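Local coordinates for protein isoform 2 of Dual oxidase maturation factor 1 (Homo sapiens, PDB 7D3F) that may be required for the maturation of the dual oxidase DUOX1 and its transport from the endoplasmic reticulum to the plasma membrane, at residues Leu222-Ala227 against Pro249-Thr254. Residues are numbered along the deposited sequence; the frame is centred on the assembly and turned at random.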
ATOM      1  N   LEU B 222      24.438 -13.129  15.277  1.00 62.06           N
ATOM      2  CA  LEU B 222      24.566 -14.508  15.734  1.00 60.78           C
ATOM      3  C   LEU B 222      23.673 -15.442  14.930  1.00 59.42           C
ATOM      4  O   LEU B 222      24.094 -16.542  14.555  1.00 68.64           O
ATOM      5  CB  LEU B 222      24.238 -14.594  17.225  1.00 62.09           C
ATOM      6  CG  LEU B 222      24.456 -15.944  17.911  1.00 70.51           C
ATOM      7  CD1 LEU B 222      25.214 -15.757  19.215  1.00 75.98           C
ATOM      8  CD2 LEU B 222      23.129 -16.643  18.160  1.00 71.36           C
ATOM      9  N   PHE B 223      22.435 -15.023  14.654  1.00 57.45           N
ATOM     10  CA  PHE B 223      21.536 -15.864  13.872  1.00 62.08           C
ATOM     11  C   PHE B 223      22.066 -16.062  12.460  1.00 61.37           C
ATOM     12  O   PHE B 223      22.025 -17.179  11.930  1.00 70.65           O
ATOM     13  CB  PHE B 223      20.130 -15.266  13.834  1.00 60.91           C
ATOM     14  CG  PHE B 223      19.089 -16.210  13.288  1.00 66.64           C
ATOM     15  CD1 PHE B 223      18.275 -16.931  14.145  1.00 69.25           C
ATOM     16  CD2 PHE B 223      18.936 -16.387  11.921  1.00 65.30           C
ATOM     17  CE1 PHE B 223      17.323 -17.804  13.650  1.00 71.79           C
ATOM     18  CE2 PHE B 223      17.992 -17.262  11.421  1.00 69.14           C
ATOM     19  CZ  PHE B 223      17.182 -17.968  12.286  1.00 68.17           C
ATOM     20  N   PHE B 224      22.561 -14.994  11.828  1.00 57.77           N
ATOM     21  CA  PHE B 224      23.100 -15.137  10.481  1.00 51.36           C
ATOM     22  C   PHE B 224      24.283 -16.097  10.472  1.00 58.25           C
ATOM     23  O   PHE B 224      24.366 -16.989   9.619  1.00 64.72           O
ATOM     24  CB  PHE B 224      23.505 -13.774   9.919  1.00 49.78           C
ATOM     25  CG  PHE B 224      23.894 -13.810   8.467  1.00 52.59           C
ATOM     26  CD1 PHE B 224      22.929 -13.727   7.477  1.00 52.07           C
ATOM     27  CD2 PHE B 224      25.222 -13.935   8.092  1.00 52.83           C
ATOM     28  CE1 PHE B 224      23.280 -13.764   6.140  1.00 46.84           C
ATOM     29  CE2 PHE B 224      25.580 -13.973   6.758  1.00 47.85           C
ATOM     30  CZ  PHE B 224      24.607 -13.888   5.782  1.00 50.04           C
ATOM     31  N   SER B 225      25.195 -15.946  11.436  1.00 62.29           N
ATOM     32  CA  SER B 225      26.357 -16.828  11.498  1.00 56.80           C
ATOM     33  C   SER B 225      25.939 -18.280  11.697  1.00 63.75           C
ATOM     34  O   SER B 225      26.404 -19.177  10.982  1.00 72.73           O
ATOM     35  CB  SER B 225      27.297 -16.384  12.618  1.00 56.24           C
ATOM     36  OG  SER B 225      27.924 -15.156  12.303  1.00 65.28           O
ATOM     37  N   MET B 226      25.048 -18.530  12.661  1.00 59.36           N
ATOM     38  CA  MET B 226      24.657 -19.902  12.966  1.00 62.89           C
ATOM     39  C   MET B 226      23.900 -20.541  11.809  1.00 65.17           C
ATOM     40  O   MET B 226      24.107 -21.720  11.504  1.00 78.50           O
ATOM     41  CB  MET B 226      23.819 -19.938  14.244  1.00 69.42           C
ATOM     42  CG  MET B 226      24.576 -19.544  15.507  1.00 79.06           C
ATOM     43  SD  MET B 226      26.004 -20.590  15.857  1.00108.78           S
ATOM     44  CE  MET B 226      27.353 -19.541  15.316  1.00 75.16           C
ATOM     45  N   ALA B 227      23.023 -19.783  11.148  1.00 60.55           N
ATOM     46  CA  ALA B 227      22.224 -20.356  10.072  1.00 61.43           C
ATOM     47  C   ALA B 227      23.026 -20.542   8.791  1.00 62.55           C
ATOM     48  O   ALA B 227      22.754 -21.478   8.032  1.00 70.76           O
ATOM     49  CB  ALA B 227      20.996 -19.487   9.809  1.00 61.92           C
ATOM     50  N   PRO B 249      31.645  -6.808   4.504  1.00 55.05           N
ATOM     51  CA  PRO B 249      31.629  -5.550   5.267  1.00 53.52           C
ATOM     52  C   PRO B 249      30.341  -5.317   6.036  1.00 55.99           C
ATOM     53  O   PRO B 249      30.380  -4.679   7.094  1.00 66.21           O
ATOM     54  CB  PRO B 249      31.847  -4.481   4.186  1.00 53.75           C
ATOM     55  CG  PRO B 249      31.438  -5.133   2.909  1.00 60.72           C
ATOM     56  CD  PRO B 249      31.791  -6.580   3.057  1.00 60.78           C
ATOM     57  N   ALA B 250      29.201  -5.805   5.540  1.00 55.62           N
ATOM     58  CA  ALA B 250      27.949  -5.627   6.270  1.00 49.95           C
ATOM     59  C   ALA B 250      27.992  -6.335   7.617  1.00 56.68           C
ATOM     60  O   ALA B 250      27.511  -5.801   8.623  1.00 66.44           O
ATOM     61  CB  ALA B 250      26.772  -6.128   5.436  1.00 48.86           C
ATOM     62  N   PHE B 251      28.567  -7.539   7.657  1.00 55.40           N
ATOM     63  CA  PHE B 251      28.661  -8.285   8.908  1.00 52.73           C
ATOM     64  C   PHE B 251      29.477  -7.519   9.945  1.00 60.71           C
ATOM     65  O   PHE B 251      29.064  -7.380  11.103  1.00 65.75           O
ATOM     66  CB  PHE B 251      29.276  -9.660   8.641  1.00 55.94           C
ATOM     67  CG  PHE B 251      29.229 -10.592   9.818  1.00 61.00           C
ATOM     68  CD1 PHE B 251      28.175 -11.478   9.971  1.00 55.84           C
ATOM     69  CD2 PHE B 251      30.243 -10.594  10.762  1.00 58.99           C
ATOM     70  CE1 PHE B 251      28.129 -12.339  11.050  1.00 54.70           C
ATOM     71  CE2 PHE B 251      30.201 -11.453  11.842  1.00 59.73           C
ATOM     72  CZ  PHE B 251      29.143 -12.326  11.986  1.00 60.74           C
ATOM     73  N   TRP B 252      30.635  -6.994   9.540  1.00 63.30           N
ATOM     74  CA  TRP B 252      31.493  -6.290  10.488  1.00 57.79           C
ATOM     75  C   TRP B 252      30.921  -4.928  10.866  1.00 61.57           C
ATOM     76  O   TRP B 252      31.107  -4.476  12.002  1.00 71.04           O
ATOM     77  CB  TRP B 252      32.901  -6.150   9.912  1.00 59.29           C
ATOM     78  CG  TRP B 252      33.502  -7.468   9.524  1.00 59.50           C
ATOM     79  CD1 TRP B 252      33.828  -7.882   8.266  1.00 61.70           C
ATOM     80  CD2 TRP B 252      33.828  -8.553  10.401  1.00 60.83           C
ATOM     81  NE1 TRP B 252      34.347  -9.153   8.306  1.00 63.80           N
ATOM     82  CE2 TRP B 252      34.357  -9.588   9.604  1.00 60.27           C
ATOM     83  CE3 TRP B 252      33.729  -8.749  11.782  1.00 65.65           C
ATOM     84  CZ2 TRP B 252      34.785 -10.801  10.143  1.00 63.41           C
ATOM     85  CZ3 TRP B 252      34.154  -9.952  12.314  1.00 64.73           C
ATOM     86  CH2 TRP B 252      34.676 -10.962  11.497  1.00 64.21           C
ATOM     87  N   ILE B 253      30.229  -4.262   9.938  1.00 60.08           N
ATOM     88  CA  ILE B 253      29.545  -3.017  10.277  1.00 58.33           C
ATOM     89  C   ILE B 253      28.456  -3.278  11.308  1.00 63.37           C
ATOM     90  O   ILE B 253      28.300  -2.521  12.275  1.00 71.18           O
ATOM     91  CB  ILE B 253      28.982  -2.349   9.009  1.00 57.61           C
ATOM     92  CG1 ILE B 253      30.116  -1.748   8.175  1.00 59.05           C
ATOM     93  CG2 ILE B 253      27.967  -1.276   9.370  1.00 56.69           C
ATOM     94  CD1 ILE B 253      29.655  -1.134   6.871  1.00 59.69           C
ATOM     95  N   THR B 254      27.692  -4.359  11.126  1.00 61.62           N
ATOM     96  CA  THR B 254      26.698  -4.733  12.125  1.00 55.51           C
ATOM     97  C   THR B 254      27.359  -5.031  13.462  1.00 62.21           C
ATOM     98  O   THR B 254      26.855  -4.624  14.514  1.00 68.51           O
ATOM     99  CB  THR B 254      25.901  -5.949  11.650  1.00 57.64           C
ATOM    100  OG1 THR B 254      25.635  -5.834  10.248  1.00 68.47           O
ATOM    101  CG2 THR B 254      24.583  -6.048  12.405  1.00 54.71           C
TER
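Phe251 spans most of the gap between two predicted transmembrane helices, 203-229 and 249-274, and meets Phe224 and Ser225 on the far side. The backbones stand well apart here, with Phe224 CA and Phe251 CA 9.0 Å from each other; a long, flat phenylalanine side chain suits this place because its ring covers much of that distance, and even a short serine opposite it is met. Phe251 carries its CG anti to the backbone N (chi1 -171°), which directs the side chain toward helix 203-229. It is the edge of the ring that meets both neighbours. Phe224 CD2 lies at this edge, near the plane of the Phe251 ring and 4.3 Å from Phe251 CD1, an apolar touch that reaches the Phe224 ring obliquely. Farther out, Phe251 CE1 comes to about 3.1 Å from Ser225 OG, and CZ is equally near, so the hydroxyl oxygen sits against the rim of the ring. No hydrogen bond joins the two segments; OG, beside the backbone N (chi1 -70°), makes a weak one to Leu221 O, one turn back in its own helix.

Around the pair, His247 stacks on Phe251, while Phe224 meets the ring of Trp76 and packs on Ala176 and Thr180 of helix 169-199. The aromatic cluster lies where strand 241-247, predicted to be extracellular, runs directly into helix 249-274. With 115 Å² buried, this is a small, mainly van der Waals contact at ring edges, and the Ser225 hydroxyl finds at least a weak partner, Leu221 O, within its own helix.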